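Local coordinates for protein 2-methyl-3-hydroxypyridine-5-carboxylic acid oxygenase (Mesorhizobium loti, PDB 3ALJ) that probably catalyses, as a flavin-dependent oxygenase with bound FAD, the oxygenation and ring opening of 2-methyl-3-hydroxypyridine-5-carboxylic acid in the breakdown of a pyridine compound, at residues 38-43 against 139-144; 184-189 against 214-219; 308-313 against 330-335; 366-369 against 374-377. All blocks are in the same frame, centred on the assembly; numbering follows the deposited sequence. Where two conformers were deposited one is given.

Contact 1. Residues 38-43 against 139-144; sequences RLHEKS and LTLQTG. With FAD (flavin-adenine dinucleotide), chain B.
His40 and Leu141 carry this buried contact, with Leu139 as a smaller third partner. The two methyls of Leu141 meet the imidazole: CD2 lies over one face, 4.2 Å from the ring centroid of His40, a CH-pi contact, while CD1 comes to 3.9 Å from His40 ND1. The two side chains meet at about a right angle. The first torsion of His40 (chi1 -57°) sets CG beside the backbone N and anti to the carbonyl carbon, turning the ring toward strand 138-141. Leu139 is reached more loosely, its CD2 4.3 Å from His40 CD2 and oblique to the ring. Both ring nitrogens are engaged elsewhere, NE2 by Glu15 and ND1 by Ser128, which holds the rotation of the imidazole against Leu141. Beyond strand 36-40 the chain passes to the cofactor. The Glu41 carboxylate takes both ribose hydroxyls of the adenosine half, O2B of FAD at 2.7 Å from OE1 of Glu41 and O3B of FAD at 2.7 Å from OE2 of Glu41. Glu41 OE1 also receives Ser43 N on its anti side at 2.9 Å, and OE2 receives Gly19 N from the glycine-rich turn. An acidic residue gripping the ribose just past the second strand is the classic FAD-binding feature of a Rossmann-type fold. The tight turn Leu141-Gly144 ends strand 138-141, and Leu147 of strand 146-148 touches both His40 and Leu141. The contact thus lays the small three-stranded sheet against the mixed FAD-binding sheet, where strand 36-40 runs between 13-17 and 123-125, parallel to both.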
# COMPACT_ATOMS: atom_id res chain seq x y z
N ARG A 38 -0.15 -21.97 3.86
CA ARG A 38 -1.30 -21.96 2.99
C ARG A 38 -1.95 -20.58 3.10
O ARG A 38 -1.94 -19.98 4.25
CB ARG A 38 -2.33 -23.00 3.50
CG ARG A 38 -1.68 -24.46 3.43
CD ARG A 38 -1.26 -24.86 4.83
NE ARG A 38 -0.56 -26.18 4.85
CZ ARG A 38 -1.22 -27.34 4.83
NH1 ARG A 38 -0.50 -28.45 4.91
NH2 ARG A 38 -2.59 -27.40 4.81
N LEU A 39 -2.40 -20.03 2.00
CA LEU A 39 -3.01 -18.65 1.98
C LEU A 39 -4.40 -18.72 1.47
O LEU A 39 -4.68 -19.45 0.46
CB LEU A 39 -2.11 -17.76 1.08
CG LEU A 39 -2.65 -16.31 0.95
CD1 LEU A 39 -1.43 -15.31 0.92
CD2 LEU A 39 -3.52 -16.06 -0.21
N HIS A 40 -5.29 -17.98 2.12
CA HIS A 40 -6.71 -17.97 1.81
C HIS A 40 -7.16 -16.58 1.36
O HIS A 40 -7.14 -15.64 2.21
CB HIS A 40 -7.48 -18.43 3.03
CG HIS A 40 -7.06 -19.79 3.50
ND1 HIS A 40 -7.61 -20.97 2.98
CD2 HIS A 40 -6.02 -20.16 4.30
CE1 HIS A 40 -6.94 -22.01 3.50
NE2 HIS A 40 -6.00 -21.55 4.34
N GLU A 41 -7.56 -16.45 0.11
CA GLU A 41 -8.13 -15.18 -0.38
C GLU A 41 -9.66 -15.30 -0.52
O GLU A 41 -10.09 -16.24 -1.24
CB GLU A 41 -7.45 -14.84 -1.76
CG GLU A 41 -8.14 -13.74 -2.52
CD GLU A 41 -8.30 -12.46 -1.72
OE1 GLU A 41 -9.39 -11.85 -1.66
OE2 GLU A 41 -7.25 -11.99 -1.16
N LYS A 42 -10.38 -14.38 0.06
CA LYS A 42 -11.86 -14.40 -0.02
C LYS A 42 -12.40 -14.24 -1.40
O LYS A 42 -13.39 -14.89 -1.80
CB LYS A 42 -12.39 -13.35 0.97
CG LYS A 42 -13.90 -13.01 0.76
CD LYS A 42 -14.31 -11.87 1.79
CE LYS A 42 -13.58 -10.59 1.54
NZ LYS A 42 -14.25 -9.48 2.37
N SER A 43 -11.80 -13.36 -2.19
CA SER A 43 -12.31 -13.04 -3.54
C SER A 43 -12.12 -14.22 -4.46
O SER A 43 -11.35 -15.19 -4.22
CB SER A 43 -11.57 -11.79 -4.08
OG SER A 43 -12.03 -10.74 -3.25
N LEU A 139 -8.16 -21.50 12.62
CA LEU A 139 -8.73 -20.55 11.68
C LEU A 139 -9.97 -21.23 11.11
O LEU A 139 -9.84 -22.36 10.58
CB LEU A 139 -7.72 -20.31 10.53
CG LEU A 139 -8.09 -19.24 9.54
CD1 LEU A 139 -8.09 -17.91 10.30
CD2 LEU A 139 -7.07 -19.13 8.35
N THR A 140 -11.13 -20.60 11.22
CA THR A 140 -12.32 -21.16 10.58
C THR A 140 -12.68 -20.46 9.27
O THR A 140 -12.80 -19.20 9.28
CB THR A 140 -13.49 -21.02 11.58
OG1 THR A 140 -13.12 -21.75 12.74
CG2 THR A 140 -14.71 -21.72 10.97
N LEU A 141 -12.84 -21.18 8.19
CA LEU A 141 -13.25 -20.59 6.93
C LEU A 141 -14.78 -20.49 6.79
O LEU A 141 -15.49 -21.19 7.56
CB LEU A 141 -12.64 -21.45 5.83
CG LEU A 141 -11.11 -21.58 5.89
CD1 LEU A 141 -10.82 -22.48 4.67
CD2 LEU A 141 -10.43 -20.24 5.69
N GLN A 142 -15.26 -19.74 5.78
CA GLN A 142 -16.74 -19.59 5.62
C GLN A 142 -17.36 -20.91 5.29
O GLN A 142 -18.56 -21.09 5.54
CB GLN A 142 -16.98 -18.46 4.62
CG GLN A 142 -17.06 -18.82 3.10
CD GLN A 142 -15.72 -19.13 2.40
OE1 GLN A 142 -14.76 -19.46 3.02
NE2 GLN A 142 -15.71 -19.02 1.08
N THR A 143 -16.58 -21.85 4.81
CA THR A 143 -17.12 -23.18 4.44
C THR A 143 -17.36 -24.00 5.68
O THR A 143 -17.88 -25.12 5.56
CB THR A 143 -15.99 -23.93 3.64
OG1 THR A 143 -14.78 -23.96 4.42
CG2 THR A 143 -15.64 -23.20 2.32
N GLY A 144 -16.92 -23.55 6.86
CA GLY A 144 -16.97 -24.34 8.08
C GLY A 144 -15.69 -25.19 8.28
O GLY A 144 -15.52 -25.68 9.34
PA FAD B . -5.41 -5.38 1.31
O1A FAD B . -4.53 -4.89 0.20
O2A FAD B . -6.65 -4.76 1.55
O5B FAD B . -5.62 -6.93 1.02
C5B FAD B . -6.46 -7.75 1.90
C4B FAD B . -6.81 -8.92 1.00
O4B FAD B . -7.58 -9.77 1.91
C3B FAD B . -7.74 -8.61 -0.12
O3B FAD B . -7.32 -9.26 -1.34
C2B FAD B . -9.14 -9.08 0.42
O2B FAD B . -10.04 -9.50 -0.61
C1B FAD B . -8.80 -10.28 1.24
N9A FAD B . -9.66 -10.51 2.35
C8A FAD B . -10.39 -9.61 3.10
N7A FAD B . -11.01 -10.21 4.12
C5A FAD B . -10.68 -11.56 4.03
C6A FAD B . -10.95 -12.65 4.85
N6A FAD B . -11.76 -12.51 5.96
N1A FAD B . -10.43 -13.82 4.48
C2A FAD B . -9.69 -13.97 3.38
N3A FAD B . -9.35 -12.94 2.55
C4A FAD B . -9.85 -11.73 2.93
N1 FAD B . 0.43 2.24 0.12
C2 FAD B . 1.66 2.37 -0.37
O2 FAD B . 2.63 1.73 0.07
N3 FAD B . 1.91 3.27 -1.40
C4 FAD B . 0.88 4.02 -1.98
O4 FAD B . 1.14 4.71 -3.04
C4X FAD B . -0.38 3.88 -1.44
N5 FAD B . -1.45 4.71 -1.92
C5X FAD B . -2.70 4.61 -1.33
C6 FAD B . -3.74 5.48 -1.70
C7 FAD B . -4.99 5.35 -1.16
C7M FAD B . -6.12 6.32 -1.60
C8 FAD B . -5.23 4.40 -0.19
C8M FAD B . -6.62 4.24 0.48
C9 FAD B . -4.21 3.53 0.20
C9A FAD B . -2.90 3.66 -0.34
N10 FAD B . -1.80 2.79 0.08
C10 FAD B . -0.57 2.95 -0.44
C1' FAD B . -2.05 1.75 1.19
C2' FAD B . -2.25 0.38 0.56
O2' FAD B . -3.34 0.45 -0.39
C3' FAD B . -2.69 -0.62 1.64
O3' FAD B . -2.00 -0.23 2.89
C4' FAD B . -2.31 -2.01 1.38
O4' FAD B . -3.01 -2.42 0.17
C5' FAD B . -2.75 -2.93 2.47
O5' FAD B . -2.36 -4.26 2.13
P FAD B . -3.01 -5.43 2.97
O1P FAD B . -2.50 -6.67 2.37
O2P FAD B . -2.86 -5.22 4.44
O3P FAD B . -4.60 -5.29 2.70

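Contact 2. Residues 184-189 against 214-219; sequences VPRMKK and YSPCNE
Arg186 reaches across to Pro216 and to the carbonyl of Asn218, and its side chain forms nearly all of the tightly packed part. The guanidinium lies with one face on the proline ring, Pro216 CB standing over its centre at 3.6 Å from Arg186 CZ. At the edge, Arg186 NH1 donates to Asn218 O at 2.8 Å along a nearly straight N-H (165°). The oxygen sits in the guanidinium plane, whereas the donor stands well above the carbonyl plane. Arg186 CG lies 3.3 Å from Glu219 O. Beyond it, bends at chi2 (-78°) and chi3 (-53°) lay the guanidinium on Pro216 and turn NE toward a water. That water accepts from Arg186 NE at 2.8 Å and donates to both Arg186 O and Tyr214 OH, bridging the two segments. NH2 has a salt bridge to Asp197, which also pairs with Lys188, so the arginine is held along several directions. Tyr214 OH is bonded to Trp196 O as well. The loose side is at Glu219, an exposed residue whose CB is turned away and which is modelled in two conformers, leaving the position of its carboxylate uncertain. Strand 221-228 runs between strands 170-185 and 211-216 in the large mixed sheet, so the contact spans that strand's beginning, with helix 253-260 packed on Val184 and Met187.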
# COMPACT_ATOMS: atom_id res chain seq x y z
N VAL A 184 -4.39 5.32 -17.14
CA VAL A 184 -4.65 5.74 -18.54
C VAL A 184 -3.35 5.64 -19.32
O VAL A 184 -2.24 5.50 -18.81
CB VAL A 184 -5.22 7.17 -18.64
CG1 VAL A 184 -6.56 7.19 -17.88
CG2 VAL A 184 -4.24 8.19 -17.99
N PRO A 185 -3.41 5.67 -20.66
CA PRO A 185 -2.21 5.78 -21.46
C PRO A 185 -1.41 7.06 -21.16
O PRO A 185 -2.02 8.07 -20.75
CB PRO A 185 -2.77 5.80 -22.93
CG PRO A 185 -4.11 5.27 -22.83
CD PRO A 185 -4.65 5.68 -21.47
N ARG A 186 -0.09 6.95 -21.31
CA ARG A 186 0.77 8.12 -21.11
C ARG A 186 0.45 9.33 -21.99
O ARG A 186 0.61 10.45 -21.53
CB ARG A 186 2.20 7.73 -21.33
CG ARG A 186 2.75 6.73 -20.25
CD ARG A 186 3.11 7.41 -18.90
NE ARG A 186 4.00 8.55 -18.99
CZ ARG A 186 5.32 8.49 -18.98
NH1 ARG A 186 6.04 7.36 -18.88
NH2 ARG A 186 5.97 9.64 -19.02
N MET A 187 0.03 9.09 -23.25
CA MET A 187 -0.22 10.17 -24.22
C MET A 187 0.97 11.13 -24.28
O MET A 187 0.76 12.34 -24.37
CB MET A 187 -1.51 10.94 -23.88
CG MET A 187 -2.77 10.04 -23.56
SD MET A 187 -3.10 8.94 -24.95
CE MET A 187 -3.82 10.16 -26.16
N LYS A 188 2.19 10.61 -24.22
CA LYS A 188 3.28 11.53 -23.86
C LYS A 188 3.48 12.54 -24.99
O LYS A 188 3.70 13.73 -24.66
CB LYS A 188 4.58 10.80 -23.45
CG LYS A 188 5.71 11.69 -22.82
CD LYS A 188 6.92 10.81 -22.49
CE LYS A 188 8.16 11.55 -22.25
NZ LYS A 188 9.29 10.56 -22.09
N LYS A 189 3.35 12.13 -26.26
CA LYS A 189 3.56 13.02 -27.40
C LYS A 189 2.52 14.13 -27.30
O LYS A 189 2.85 15.32 -27.50
CB LYS A 189 3.41 12.20 -28.72
CG LYS A 189 3.29 13.06 -30.02
CD LYS A 189 1.88 12.92 -30.67
CE LYS A 189 1.62 14.01 -31.75
NZ LYS A 189 1.26 15.31 -31.06
N TYR A 214 0.02 13.13 -10.47
CA TYR A 214 0.41 12.60 -11.81
C TYR A 214 1.62 11.69 -11.62
O TYR A 214 2.67 12.12 -11.15
CB TYR A 214 0.72 13.86 -12.72
CG TYR A 214 1.37 13.57 -14.04
CD1 TYR A 214 2.76 13.34 -14.14
CD2 TYR A 214 0.58 13.44 -15.14
CE1 TYR A 214 3.35 13.10 -15.43
CE2 TYR A 214 1.13 13.19 -16.44
CZ TYR A 214 2.47 13.04 -16.48
OH TYR A 214 3.11 12.68 -17.70
N SER A 215 1.43 10.38 -11.98
CA SER A 215 2.37 9.35 -11.52
C SER A 215 2.70 8.34 -12.63
O SER A 215 2.01 7.32 -12.83
CB SER A 215 1.76 8.57 -10.36
OG SER A 215 1.44 9.51 -9.31
N PRO A 216 3.72 8.63 -13.46
CA PRO A 216 4.02 7.62 -14.55
C PRO A 216 4.48 6.31 -14.00
O PRO A 216 5.44 6.25 -13.17
CB PRO A 216 5.11 8.33 -15.43
CG PRO A 216 4.89 9.84 -15.07
CD PRO A 216 4.53 9.85 -13.55
N CYS A 217 3.97 5.23 -14.59
CA CYS A 217 4.31 3.88 -14.12
C CYS A 217 5.37 3.25 -15.01
O CYS A 217 6.06 2.36 -14.53
CB CYS A 217 3.03 2.98 -14.15
SG CYS A 217 1.80 3.44 -12.88
N ASN A 218 5.37 3.59 -16.29
CA ASN A 218 6.27 2.95 -17.32
C ASN A 218 5.97 3.70 -18.60
O ASN A 218 5.18 4.69 -18.62
CB ASN A 218 6.05 1.39 -17.44
CG ASN A 218 4.61 1.05 -17.60
OD1 ASN A 218 3.97 1.55 -18.52
ND2 ASN A 218 4.03 0.24 -16.71
N GLU A 219 6.51 3.23 -19.71
CA GLU A 219 6.35 3.92 -20.96
C GLU A 219 4.91 3.95 -21.45
O GLU A 219 4.57 4.80 -22.29
CB GLU A 219 7.36 3.32 -22.00
CG GLU A 219 7.26 1.78 -22.25
CD GLU A 219 7.57 0.83 -21.02
OE1 GLU A 219 8.30 1.18 -20.07
OE2 GLU A 219 7.11 -0.35 -21.06
O HOH W 1 2.33 10.77 -19.44

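Contact 3. Residues 308-313 against 330-335; sequences AFSLSQ and TRIRPI
Helix segments 308-313 and 330-335 run almost antiparallel, at 164°, with their axes 10.3 Å apart and Ser310 level with Ile332. Arg331 makes the polar half of the contact. Its NH2 gives a bond of 2.9 Å to Gln313 OE1 and a weak one of 3.2 Å to the backbone O of Ser310, which lies in the guanidinium plane. The amide of Gln313 and the guanidinium are turned 48° apart, and the two side chains cross at about a right angle. A bend at chi3 (70°) swings the guanidinium across to the other helix. A water donates to Ser310 OG and Gln313 OE1 and accepts from Arg331 NH1 at 3.1 Å, completing a small network. Ile332 brings the one aliphatic partner, its CD1 3.4 Å from Ser310 OG, a hydroxyl that also bonds to Val306 O on its own helix. Gln313 NE2 bonds to Pro370 O, and Arg331 NE forms a salt bridge with Asp314. The arginine, shared among an amide oxygen, a main-chain carbonyl, water and a carboxylate, probably keeps its positive charge well compensated at this partly buried seam.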
# COMPACT_ATOMS: atom_id res chain seq x y z
N ALA A 308 5.17 -7.57 7.56
CA ALA A 308 5.01 -8.98 7.26
C ALA A 308 6.36 -9.65 7.15
O ALA A 308 6.60 -10.80 7.63
CB ALA A 308 4.21 -9.12 5.99
N PHE A 309 7.34 -8.98 6.50
CA PHE A 309 8.63 -9.62 6.40
C PHE A 309 9.30 -9.69 7.73
O PHE A 309 9.95 -10.74 8.01
CB PHE A 309 9.51 -8.74 5.40
CG PHE A 309 10.82 -9.41 5.01
CD1 PHE A 309 10.83 -10.34 3.97
CD2 PHE A 309 11.96 -9.14 5.78
CE1 PHE A 309 12.03 -10.98 3.65
CE2 PHE A 309 13.19 -9.77 5.46
CZ PHE A 309 13.21 -10.69 4.45
N SER A 310 9.16 -8.67 8.54
CA SER A 310 9.75 -8.63 9.89
C SER A 310 9.18 -9.74 10.76
O SER A 310 9.92 -10.30 11.61
CB SER A 310 9.50 -7.30 10.57
OG SER A 310 10.20 -6.28 9.82
N LEU A 311 7.91 -10.06 10.61
CA LEU A 311 7.28 -11.21 11.35
C LEU A 311 8.08 -12.44 11.08
O LEU A 311 8.40 -13.25 12.03
CB LEU A 311 5.76 -11.33 10.90
CG LEU A 311 5.05 -12.50 11.62
CD1 LEU A 311 4.96 -12.32 13.12
CD2 LEU A 311 3.65 -12.54 11.02
N SER A 312 8.34 -12.71 9.82
CA SER A 312 9.14 -13.89 9.43
C SER A 312 10.50 -13.93 10.08
O SER A 312 10.96 -15.02 10.48
CB SER A 312 9.21 -14.09 7.88
OG SER A 312 10.20 -13.27 7.24
N GLN A 313 11.12 -12.77 10.19
CA GLN A 313 12.45 -12.68 10.85
C GLN A 313 12.35 -13.06 12.31
O GLN A 313 13.16 -13.91 12.79
CB GLN A 313 13.00 -11.28 10.74
CG GLN A 313 13.38 -10.84 9.31
CD GLN A 313 13.83 -9.41 9.34
OE1 GLN A 313 13.25 -8.52 10.00
NE2 GLN A 313 14.88 -9.14 8.56
N THR A 330 6.86 -5.51 19.44
CA THR A 330 7.70 -4.59 20.21
C THR A 330 8.81 -3.95 19.33
O THR A 330 9.10 -2.76 19.47
CB THR A 330 8.36 -5.40 21.39
OG1 THR A 330 7.29 -5.73 22.27
CG2 THR A 330 9.35 -4.46 22.20
N ARG A 331 9.44 -4.76 18.47
CA ARG A 331 10.56 -4.28 17.65
C ARG A 331 10.14 -3.31 16.55
O ARG A 331 10.74 -2.32 16.29
CB ARG A 331 11.22 -5.53 17.00
CG ARG A 331 12.42 -5.18 16.14
CD ARG A 331 13.15 -6.40 15.78
NE ARG A 331 12.47 -7.32 14.85
CZ ARG A 331 12.64 -7.29 13.50
NH1 ARG A 331 13.36 -6.30 12.97
NH2 ARG A 331 12.05 -8.22 12.66
N ILE A 332 9.02 -3.70 15.88
CA ILE A 332 8.73 -3.03 14.61
C ILE A 332 7.59 -2.03 14.69
O ILE A 332 7.47 -1.10 13.85
CB ILE A 332 8.41 -4.19 13.51
CG1 ILE A 332 8.90 -3.70 12.23
CG2 ILE A 332 6.86 -4.65 13.47
CD1 ILE A 332 10.53 -3.79 12.17
N ARG A 333 6.67 -2.15 15.67
CA ARG A 333 5.49 -1.30 15.65
C ARG A 333 5.79 0.17 15.75
O ARG A 333 5.12 0.96 15.11
CB ARG A 333 4.40 -1.78 16.60
CG ARG A 333 3.33 -0.80 16.82
CD ARG A 333 2.28 -1.25 17.82
NE ARG A 333 1.29 -0.34 17.72
CZ ARG A 333 0.08 -0.49 18.12
NH1 ARG A 333 -0.24 -1.61 18.77
NH2 ARG A 333 -0.75 0.51 17.94
N PRO A 334 6.81 0.60 16.54
CA PRO A 334 6.98 2.03 16.64
C PRO A 334 7.23 2.78 15.32
O PRO A 334 6.75 3.92 15.14
CB PRO A 334 8.17 2.21 17.62
CG PRO A 334 8.04 0.96 18.52
CD PRO A 334 7.68 -0.14 17.51
N ILE A 335 7.94 2.16 14.39
CA ILE A 335 8.14 2.79 13.08
C ILE A 335 6.76 3.06 12.40
O ILE A 335 6.50 4.10 11.80
CB ILE A 335 9.01 1.88 12.18
CG1 ILE A 335 10.32 1.46 12.98
CG2 ILE A 335 9.22 2.59 10.85
CD1 ILE A 335 11.14 0.48 12.15
O HOH W 2 12.89 -5.67 10.00

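Contact 4. Residues 366-369 against 374-377; sequences ARYD and VYSW
Tyr368 and Tyr375 form a T-shaped (edge-to-face) pair: the edge of Tyr368 is directed at the face of Tyr375, the ring centroids 5.4 Å apart and the planes at 59°. Tyr368 CD1 stands over that face, offset toward its rim, while Tyr368 CB packs at 3.8 Å on Tyr375 CE2. The two rings share one side of a short antiparallel hairpin, as a non-hydrogen-bonded pair; Asp369 and Val374, the hydrogen-bonded pair, point to its other side. There Asp369 N donates to Val374 O at 2.7 Å, with a weak return bond. Ser376 N extends the pairing with a 2.9 Å, almost straight bond to Arg367 O at the helix end. The Arg367 chain, bent at chi3 (66°), turns over the residues that follow strand 374-375. Arg367 NE donates to Trp377 O at 3.2 Å, approaching from above that carbonyl's plane, and NE and NH2 both give weak bonds to Ser376 O. Tyr375 CB lies 3.8 Å from Arg367 NH2. The hairpin thus follows directly on helix 364-367. Its tyrosine side rests on helix 321-349, through Ile332 and Ile335, and its Asp369 side meets helix 57-65, where Arg61 forms a salt bridge with the carboxylate and His57 touches Ser376.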
# COMPACT_ATOMS: atom_id res chain seq x y z
N ALA A 366 10.61 5.21 4.95
CA ALA A 366 11.22 4.78 3.62
C ALA A 366 12.71 4.46 3.80
O ALA A 366 13.20 3.60 3.09
CB ALA A 366 11.06 5.91 2.63
N ARG A 367 13.39 5.16 4.73
CA ARG A 367 14.81 4.92 4.97
C ARG A 367 15.11 3.62 5.61
O ARG A 367 16.27 3.12 5.55
CB ARG A 367 15.39 6.07 5.81
CG ARG A 367 15.49 7.37 4.98
CD ARG A 367 16.00 8.52 5.83
NE ARG A 367 17.36 8.16 6.17
CZ ARG A 367 17.79 7.95 7.39
NH1 ARG A 367 17.01 8.20 8.48
NH2 ARG A 367 19.01 7.47 7.48
N TYR A 368 14.12 3.00 6.34
CA TYR A 368 14.38 1.78 7.04
C TYR A 368 14.68 0.65 6.08
O TYR A 368 13.94 0.41 5.08
CB TYR A 368 13.12 1.43 7.91
CG TYR A 368 13.34 0.15 8.70
CD1 TYR A 368 14.39 0.10 9.68
CD2 TYR A 368 12.61 -1.01 8.41
CE1 TYR A 368 14.61 -1.08 10.37
CE2 TYR A 368 12.80 -2.16 9.15
CZ TYR A 368 13.87 -2.21 10.10
OH TYR A 368 14.11 -3.38 10.81
N ASP A 369 15.79 -0.10 6.32
CA ASP A 369 16.07 -1.32 5.55
C ASP A 369 15.70 -2.54 6.41
O ASP A 369 16.41 -2.86 7.36
CB ASP A 369 17.58 -1.39 5.28
CG ASP A 369 17.91 -2.70 4.70
OD1 ASP A 369 17.07 -3.40 4.14
OD2 ASP A 369 19.09 -3.07 4.70
N VAL A 374 18.53 -1.57 9.72
CA VAL A 374 19.11 -0.22 10.03
C VAL A 374 18.45 0.77 9.15
O VAL A 374 17.75 0.34 8.17
CB VAL A 374 20.64 -0.21 9.65
CG1 VAL A 374 21.41 -1.27 10.62
CG2 VAL A 374 20.87 -0.54 8.18
N TYR A 375 18.66 2.05 9.42
CA TYR A 375 18.19 3.14 8.53
C TYR A 375 19.30 3.48 7.57
O TYR A 375 20.51 3.59 8.02
CB TYR A 375 17.80 4.35 9.37
CG TYR A 375 16.59 4.10 10.21
CD1 TYR A 375 16.68 3.45 11.46
CD2 TYR A 375 15.36 4.34 9.66
CE1 TYR A 375 15.51 3.17 12.16
CE2 TYR A 375 14.17 4.11 10.36
CZ TYR A 375 14.25 3.58 11.61
OH TYR A 375 13.10 3.35 12.39
N SER A 376 18.99 3.59 6.29
CA SER A 376 20.01 3.88 5.28
C SER A 376 19.61 5.17 4.55
O SER A 376 18.77 5.97 4.99
CB SER A 376 20.05 2.68 4.34
OG SER A 376 21.08 2.76 3.30
N TRP A 377 20.32 5.47 3.46
CA TRP A 377 20.02 6.63 2.57
C TRP A 377 19.86 7.88 3.38
O TRP A 377 18.80 8.50 3.37
CB TRP A 377 18.83 6.35 1.64
CG TRP A 377 19.20 5.16 0.76
CD1 TRP A 377 18.80 3.82 0.95
CD2 TRP A 377 20.02 5.18 -0.43
NE1 TRP A 377 19.39 3.03 -0.07
CE2 TRP A 377 20.12 3.83 -0.90
CE3 TRP A 377 20.76 6.20 -1.11
CZ2 TRP A 377 20.95 3.51 -1.99
CZ3 TRP A 377 21.53 5.86 -2.19
CH2 TRP A 377 21.62 4.50 -2.59

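From the N terminus the four contacts follow in series, none nested in or crossing another. Contact 1 closes a long loop of 95 residues and joins the FAD-binding sheet to the small three-stranded sheet. Contact 2 closes 24 residues within the large mixed sheet, and its centre lies about 38 Å from that of contact 1. Contact 3 closes the turn between helices 300-314 and 321-349, on the opposite side of the chain's centre from contact 2. Contact 4 closes the C-terminal hairpin. Only contacts 3 and 4 touch: Ile335 CG1 packs 3.4 Å from Tyr375 OH, fastening the hairpin to helix 321-349.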